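Local coordinates for protein alpha-galactosidase (Thermus thermophilus, PDB 6LCJ) that probably hydrolyses alpha-galactosides, releasing terminal galactose, and works as a heat-stable hexameric glycosidase of family GH36, at residues T66-A77 and R368-T376; A108-L116 and G313-R321. All blocks are in the same frame, centred on the assembly; numbering follows the deposited sequence.

Contact 1: T66-A77 and R368-T376; sequences TPLLPEARRPQA and RSFWLADPT
Leu69 and Leu372 join the two segments through the backbone: Leu69 N donates to Leu372 O at 2.9 Å, in the carbonyl plane. Leu372 lies just past the end of helix 366-371, and its carbonyl is turned to Leu69 N. Ala373 next to it has positive phi and turns the chain, and its small CB fits against Pro67 O. Two waters bridge further acceptors: one donates to Thr66 O and Ala373 O, the other to Leu69 O and Asp374 OD2 while accepting from Arg73 NH1.

Asp374 organises the polar end. Its OD2 takes both NE (2.6 Å) and NH2 (2.8 Å) of Arg368, a side-on grip from a chain extended from CG to NE. Its OD1 accepts Thr376 N, closing an Asx turn, and Thr376 OG1 as well; a third water donates to Gln76 O and to Thr376 OG1. Held in this way, the Arg368 guanidinium offers a face to that of Arg73, the two stacked with centres 3.8 Å apart and planes at 13°. The like charges are probably eased by Asp374 and by Glu367 of the second subunit, which forms a salt bridge with Arg73. A leucine in place of Arg368 would probably leave Asp374 OD2 without its charged mate and Arg73 without its stacking surface. Leu68 O is satisfied by NE and NH2 of Arg74, while Leu68 CD1 packs 3.7 Å from Asp374 OD1.

The contact thus ties the loop between strand 56-59 and helix 80-84 to the end of helix 366-371, beside the second subunit, with Leu83 of helix 80-84 packed against Arg74 and Ala77.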
# COMPACT_ATOMS: atom_id res chain seq x y z
N THR E 66 -1.99 8.82 -21.37
CA THR E 66 -0.96 7.90 -20.90
C THR E 66 0.18 8.67 -20.24
O THR E 66 0.73 9.60 -20.84
CB THR E 66 -0.40 7.09 -22.07
OG1 THR E 66 -1.47 6.58 -22.88
CG2 THR E 66 0.46 5.95 -21.58
N PRO E 67 0.59 8.31 -19.02
CA PRO E 67 1.74 8.98 -18.40
C PRO E 67 2.99 8.85 -19.26
O PRO E 67 3.25 7.80 -19.85
CB PRO E 67 1.90 8.25 -17.06
CG PRO E 67 0.56 7.62 -16.80
CD PRO E 67 0.03 7.26 -18.15
N LEU E 68 3.77 9.92 -19.30
CA LEU E 68 4.99 9.98 -20.09
C LEU E 68 6.15 9.56 -19.20
O LEU E 68 6.27 10.04 -18.06
CB LEU E 68 5.20 11.40 -20.62
CG LEU E 68 6.36 11.67 -21.58
CD1 LEU E 68 5.98 12.78 -22.55
CD2 LEU E 68 7.64 12.03 -20.85
N LEU E 69 7.00 8.68 -19.71
CA LEU E 69 8.13 8.15 -18.96
C LEU E 69 9.41 8.45 -19.71
O LEU E 69 9.40 8.67 -20.93
CB LEU E 69 8.00 6.63 -18.75
CG LEU E 69 6.76 6.16 -17.99
CD1 LEU E 69 6.79 4.66 -17.79
CD2 LEU E 69 6.64 6.89 -16.67
N PRO E 70 10.55 8.51 -19.00
CA PRO E 70 10.66 8.48 -17.54
C PRO E 70 10.25 9.82 -16.94
O PRO E 70 10.21 10.82 -17.66
CB PRO E 70 12.14 8.22 -17.33
CG PRO E 70 12.76 8.94 -18.47
CD PRO E 70 11.87 8.69 -19.63
N GLU E 71 9.96 9.85 -15.63
CA GLU E 71 9.62 11.10 -14.97
C GLU E 71 10.67 12.18 -15.23
O GLU E 71 10.34 13.35 -15.42
CB GLU E 71 9.46 10.86 -13.47
CG GLU E 71 8.29 11.57 -12.82
CD GLU E 71 7.66 10.76 -11.70
OE1 GLU E 71 7.90 11.08 -10.51
OE2 GLU E 71 6.92 9.79 -12.00
N ALA E 72 11.96 11.79 -15.25
CA ALA E 72 13.05 12.76 -15.34
C ALA E 72 13.01 13.60 -16.61
O ALA E 72 13.62 14.67 -16.63
CB ALA E 72 14.40 12.03 -15.29
N ARG E 73 12.32 13.13 -17.66
CA ARG E 73 12.26 13.82 -18.95
C ARG E 73 11.01 14.66 -19.15
O ARG E 73 10.90 15.33 -20.18
CB ARG E 73 12.36 12.81 -20.08
CG ARG E 73 13.75 12.41 -20.46
CD ARG E 73 13.70 11.89 -21.86
NE ARG E 73 14.92 11.24 -22.30
CZ ARG E 73 14.97 10.03 -22.84
NH1 ARG E 73 13.86 9.31 -22.99
NH2 ARG E 73 16.13 9.53 -23.24
N ARG E 74 10.06 14.63 -18.22
CA ARG E 74 8.87 15.48 -18.36
C ARG E 74 9.16 16.97 -18.47
O ARG E 74 8.49 17.63 -19.28
CB ARG E 74 7.91 15.21 -17.20
CG ARG E 74 7.34 13.84 -17.27
CD ARG E 74 6.49 13.53 -16.10
NE ARG E 74 5.90 12.22 -16.30
CZ ARG E 74 5.11 11.61 -15.42
NH1 ARG E 74 4.81 12.20 -14.28
NH2 ARG E 74 4.64 10.40 -15.70
N PRO E 75 10.08 17.57 -17.71
CA PRO E 75 10.29 19.03 -17.86
C PRO E 75 10.74 19.45 -19.26
O PRO E 75 10.51 20.61 -19.64
CB PRO E 75 11.34 19.36 -16.80
CG PRO E 75 11.22 18.24 -15.78
CD PRO E 75 10.87 17.02 -16.60
N GLN E 76 11.35 18.57 -20.04
CA GLN E 76 11.78 18.91 -21.39
C GLN E 76 10.82 18.39 -22.46
O GLN E 76 11.11 18.54 -23.65
CB GLN E 76 13.20 18.39 -21.66
CG GLN E 76 13.28 16.96 -22.13
CD GLN E 76 14.50 16.25 -21.56
OE1 GLN E 76 14.89 16.53 -20.43
NE2 GLN E 76 15.09 15.34 -22.33
N ALA E 77 9.70 17.79 -22.07
CA ALA E 77 8.69 17.26 -22.98
C ALA E 77 7.51 18.21 -23.16
O ALA E 77 7.00 18.37 -24.27
CB ALA E 77 8.20 15.89 -22.50
N ARG E 368 10.88 4.45 -27.25
CA ARG E 368 10.57 5.72 -26.61
C ARG E 368 9.15 6.19 -26.92
O ARG E 368 8.46 6.71 -26.03
CB ARG E 368 11.59 6.78 -27.03
CG ARG E 368 11.32 8.14 -26.45
CD ARG E 368 12.54 9.04 -26.55
NE ARG E 368 12.26 10.33 -25.92
CZ ARG E 368 13.11 11.35 -25.87
NH1 ARG E 368 14.33 11.25 -26.39
NH2 ARG E 368 12.73 12.46 -25.27
N SER E 369 8.68 5.98 -28.14
CA SER E 369 7.37 6.51 -28.48
C SER E 369 6.23 5.67 -27.90
O SER E 369 5.19 6.22 -27.53
CB SER E 369 7.23 6.64 -29.99
OG SER E 369 8.13 7.63 -30.46
N PHE E 370 6.41 4.36 -27.79
CA PHE E 370 5.35 3.50 -27.30
C PHE E 370 5.58 3.04 -25.86
O PHE E 370 4.74 3.28 -24.99
CB PHE E 370 5.18 2.30 -28.25
CG PHE E 370 4.10 1.36 -27.82
CD1 PHE E 370 2.78 1.60 -28.16
CD2 PHE E 370 4.41 0.24 -27.05
CE1 PHE E 370 1.77 0.74 -27.76
CE2 PHE E 370 3.41 -0.64 -26.64
CZ PHE E 370 2.08 -0.39 -27.00
N TRP E 371 6.71 2.38 -25.58
CA TRP E 371 6.89 1.81 -24.25
C TRP E 371 7.04 2.89 -23.18
O TRP E 371 6.51 2.75 -22.07
CB TRP E 371 8.10 0.87 -24.25
CG TRP E 371 7.83 -0.31 -25.12
CD1 TRP E 371 8.37 -0.58 -26.33
CD2 TRP E 371 6.91 -1.38 -24.84
NE1 TRP E 371 7.86 -1.76 -26.83
CE2 TRP E 371 6.96 -2.27 -25.93
CE3 TRP E 371 6.05 -1.68 -23.76
CZ2 TRP E 371 6.20 -3.45 -25.99
CZ3 TRP E 371 5.29 -2.85 -23.82
CH2 TRP E 371 5.36 -3.72 -24.93
N LEU E 372 7.71 3.99 -23.50
CA LEU E 372 7.79 5.11 -22.58
C LEU E 372 6.72 6.16 -22.84
O LEU E 372 6.63 7.14 -22.09
CB LEU E 372 9.19 5.73 -22.66
CG LEU E 372 10.32 4.74 -22.36
CD1 LEU E 372 11.67 5.29 -22.80
CD2 LEU E 372 10.35 4.39 -20.89
N ALA E 373 5.91 5.99 -23.88
CA ALA E 373 4.80 6.89 -24.19
C ALA E 373 5.26 8.34 -24.28
O ALA E 373 4.67 9.26 -23.69
CB ALA E 373 3.68 6.71 -23.16
N ASP E 374 6.36 8.56 -25.02
CA ASP E 374 6.98 9.88 -25.18
C ASP E 374 7.00 10.25 -26.66
O ASP E 374 7.97 9.96 -27.37
CB ASP E 374 8.39 9.90 -24.60
CG ASP E 374 9.10 11.24 -24.79
OD1 ASP E 374 8.45 12.24 -25.21
OD2 ASP E 374 10.32 11.30 -24.52
N PRO E 375 5.96 10.92 -27.15
CA PRO E 375 5.95 11.33 -28.56
C PRO E 375 6.73 12.60 -28.85
O PRO E 375 6.56 13.18 -29.92
CB PRO E 375 4.45 11.55 -28.81
CG PRO E 375 3.98 12.09 -27.50
CD PRO E 375 4.73 11.32 -26.46
N THR E 376 7.60 13.05 -27.95
CA THR E 376 8.37 14.27 -28.14
C THR E 376 9.83 13.99 -28.46
O THR E 376 10.60 14.94 -28.64
CB THR E 376 8.29 15.18 -26.89
OG1 THR E 376 9.17 14.70 -25.87
CG2 THR E 376 6.87 15.29 -26.35
O HOH W 1 2.21 10.12 -22.94
O HOH W 2 11.34 9.58 -22.73
O HOH W 3 11.70 16.01 -25.26

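Contact 2: A108-L116 and G313-R321; sequences ALDLGARVL and GAEGEARYR
The guanidinium of Arg114 carries the CB of Ala314 over the centre of one face, 3.5 Å above the plane, and Glu315 OE2 at its edge, in plane, with OE1 tilted from it. The approach is end-on: NH2 reaches Glu315 OE1 at 2.8 Å and NH1 reaches OE2 at 3.1 Å, although the carboxylate is turned 47° against the guanidinium. Glu315 points its CB away from the strand and comes back through a bend at chi2 (78°), while Arg114 runs out extended and gives NE to Asp79. A methyl group suits position 314, being small enough to let the flat group settle on it.

Glu317 uses its carboxylate differently. OE1 accepts Gly112 N at 2.6 Å from above the carboxylate plane; OE2 takes Trp50 NE1 and a water that also donates to Ala113 O. Gly112 has positive phi, and a CB there would crowd Ala314 O, which its CA already meets at 3.4 Å. Leu111, branched and apolar, lays CD1 against Ala318 CA and Arg321 CB on the helix flank.

The turn and first residues of strand 113-117, which pairs with strands 89-91 and 122-126, are fastened to helix 317-331 and the residues before it, while Phe81 and Leu82 of helix 80-84 pack on Arg114.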
# COMPACT_ATOMS: atom_id res chain seq x y z
N ALA E 108 -6.31 31.55 -26.17
CA ALA E 108 -5.88 32.70 -25.40
C ALA E 108 -5.24 33.77 -26.28
O ALA E 108 -4.48 33.46 -27.21
CB ALA E 108 -4.89 32.28 -24.32
N LEU E 109 -5.53 35.02 -25.98
CA LEU E 109 -4.89 36.16 -26.63
C LEU E 109 -3.79 36.78 -25.77
O LEU E 109 -3.13 37.71 -26.23
CB LEU E 109 -5.94 37.22 -26.99
CG LEU E 109 -6.94 36.73 -28.03
CD1 LEU E 109 -7.93 37.82 -28.41
CD2 LEU E 109 -6.23 36.21 -29.27
N ASP E 110 -3.58 36.28 -24.55
CA ASP E 110 -2.51 36.70 -23.65
C ASP E 110 -1.71 35.49 -23.17
O ASP E 110 -2.04 34.34 -23.47
CB ASP E 110 -3.08 37.45 -22.43
CG ASP E 110 -3.81 38.73 -22.81
OD1 ASP E 110 -3.18 39.65 -23.38
OD2 ASP E 110 -5.03 38.82 -22.52
N LEU E 111 -0.68 35.77 -22.37
CA LEU E 111 0.24 34.77 -21.85
C LEU E 111 -0.37 33.95 -20.72
O LEU E 111 -1.20 34.42 -19.95
CB LEU E 111 1.49 35.45 -21.29
CG LEU E 111 2.38 36.25 -22.22
CD1 LEU E 111 3.21 37.25 -21.41
CD2 LEU E 111 3.27 35.32 -23.01
N GLY E 112 0.11 32.71 -20.59
CA GLY E 112 -0.08 31.96 -19.37
C GLY E 112 -1.38 31.21 -19.25
O GLY E 112 -1.84 30.97 -18.13
N ALA E 113 -1.99 30.81 -20.36
CA ALA E 113 -3.28 30.14 -20.35
C ALA E 113 -3.15 28.66 -20.70
O ALA E 113 -2.25 28.24 -21.43
CB ALA E 113 -4.25 30.82 -21.32
N ARG E 114 -4.07 27.87 -20.16
CA ARG E 114 -4.25 26.47 -20.52
C ARG E 114 -5.71 26.24 -20.86
O ARG E 114 -6.59 27.01 -20.47
CB ARG E 114 -3.81 25.55 -19.40
CG ARG E 114 -2.35 25.67 -19.01
CD ARG E 114 -2.09 24.71 -17.90
NE ARG E 114 -0.74 24.73 -17.37
CZ ARG E 114 -0.39 25.31 -16.23
NH1 ARG E 114 -1.28 25.98 -15.50
NH2 ARG E 114 0.87 25.25 -15.82
N VAL E 115 -5.99 25.18 -21.62
CA VAL E 115 -7.35 24.89 -22.07
C VAL E 115 -7.65 23.42 -21.85
O VAL E 115 -6.92 22.55 -22.33
CB VAL E 115 -7.58 25.27 -23.54
CG1 VAL E 115 -8.96 24.83 -23.98
CG2 VAL E 115 -7.42 26.77 -23.72
N LEU E 116 -8.74 23.15 -21.12
CA LEU E 116 -9.18 21.80 -20.80
C LEU E 116 -10.28 21.39 -21.78
O LEU E 116 -11.20 22.17 -22.05
CB LEU E 116 -9.67 21.72 -19.36
CG LEU E 116 -10.45 20.50 -18.87
CD1 LEU E 116 -9.55 19.30 -18.71
CD2 LEU E 116 -11.07 20.84 -17.53
N GLY E 313 6.04 26.28 -16.35
CA GLY E 313 4.98 26.09 -17.32
C GLY E 313 4.27 27.38 -17.59
O GLY E 313 4.91 28.44 -17.61
N ALA E 314 2.94 27.32 -17.78
CA ALA E 314 2.16 28.52 -18.07
C ALA E 314 2.47 29.65 -17.11
O ALA E 314 2.46 30.83 -17.50
CB ALA E 314 0.67 28.20 -18.04
N GLU E 315 2.78 29.32 -15.84
CA GLU E 315 3.07 30.33 -14.82
C GLU E 315 4.35 31.11 -15.11
O GLU E 315 4.51 32.22 -14.61
CB GLU E 315 3.19 29.66 -13.45
CG GLU E 315 1.92 29.03 -12.95
CD GLU E 315 1.61 27.65 -13.58
OE1 GLU E 315 2.44 27.11 -14.36
OE2 GLU E 315 0.51 27.10 -13.28
N GLY E 316 5.27 30.54 -15.90
CA GLY E 316 6.52 31.20 -16.20
C GLY E 316 6.54 31.97 -17.49
O GLY E 316 7.58 32.53 -17.86
N GLU E 317 5.41 32.05 -18.20
CA GLU E 317 5.44 32.66 -19.51
C GLU E 317 5.70 34.16 -19.44
O GLU E 317 6.43 34.71 -20.28
CB GLU E 317 4.13 32.34 -20.25
CG GLU E 317 4.08 30.92 -20.79
CD GLU E 317 2.88 30.64 -21.69
OE1 GLU E 317 2.08 31.57 -21.94
OE2 GLU E 317 2.75 29.50 -22.17
N ALA E 318 5.15 34.85 -18.42
CA ALA E 318 5.43 36.29 -18.26
C ALA E 318 6.92 36.57 -18.04
O ALA E 318 7.46 37.50 -18.64
CB ALA E 318 4.60 36.88 -17.11
N ARG E 319 7.59 35.80 -17.17
CA ARG E 319 9.04 35.93 -17.03
C ARG E 319 9.73 35.63 -18.36
O ARG E 319 10.67 36.34 -18.76
CB ARG E 319 9.60 34.97 -15.96
CG ARG E 319 9.30 35.36 -14.53
CD ARG E 319 9.62 34.21 -13.56
NE ARG E 319 10.32 33.14 -14.25
CZ ARG E 319 10.07 31.84 -14.08
NH1 ARG E 319 9.13 31.47 -13.20
NH2 ARG E 319 10.74 30.92 -14.79
N TYR E 320 9.30 34.56 -19.03
CA TYR E 320 9.95 34.14 -20.27
C TYR E 320 9.87 35.23 -21.32
O TYR E 320 10.86 35.50 -22.02
CB TYR E 320 9.29 32.86 -20.79
CG TYR E 320 9.66 32.46 -22.19
CD1 TYR E 320 10.84 31.76 -22.45
CD2 TYR E 320 8.84 32.78 -23.27
CE1 TYR E 320 11.18 31.39 -23.76
CE2 TYR E 320 9.16 32.42 -24.57
CZ TYR E 320 10.32 31.73 -24.81
OH TYR E 320 10.63 31.37 -26.10
N ARG E 321 8.71 35.87 -21.46
CA ARG E 321 8.54 36.85 -22.52
C ARG E 321 9.43 38.08 -22.28
O ARG E 321 10.01 38.62 -23.23
CB ARG E 321 7.07 37.25 -22.62
CG ARG E 321 6.80 38.28 -23.66
CD ARG E 321 6.34 37.63 -24.93
NE ARG E 321 5.97 38.62 -25.93
CZ ARG E 321 5.78 38.33 -27.21
NH1 ARG E 321 5.93 37.08 -27.63
NH2 ARG E 321 5.44 39.27 -28.07
O HOH W 4 0.51 28.11 -21.80

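In the fold
Contact 2 is nested within the loop that contact 1 closes: the chain passes through 66-77, 108-116, 313-321 and 368-376 in that order. Their centres lie 22 Å apart, and the nearest atoms about 8 Å, without touching. Both join the N-terminal beta-sandwich region, or a loop following one of its strands, to the parallel eight-stranded barrel region, consistent with the TIM-barrel Melibiase family. Helix 80-84 neighbours both. Contact 2 is a largely buried joint within the subunit, whereas contact 1 also meets the second subunit and probably helps relate the fold to the hexamer.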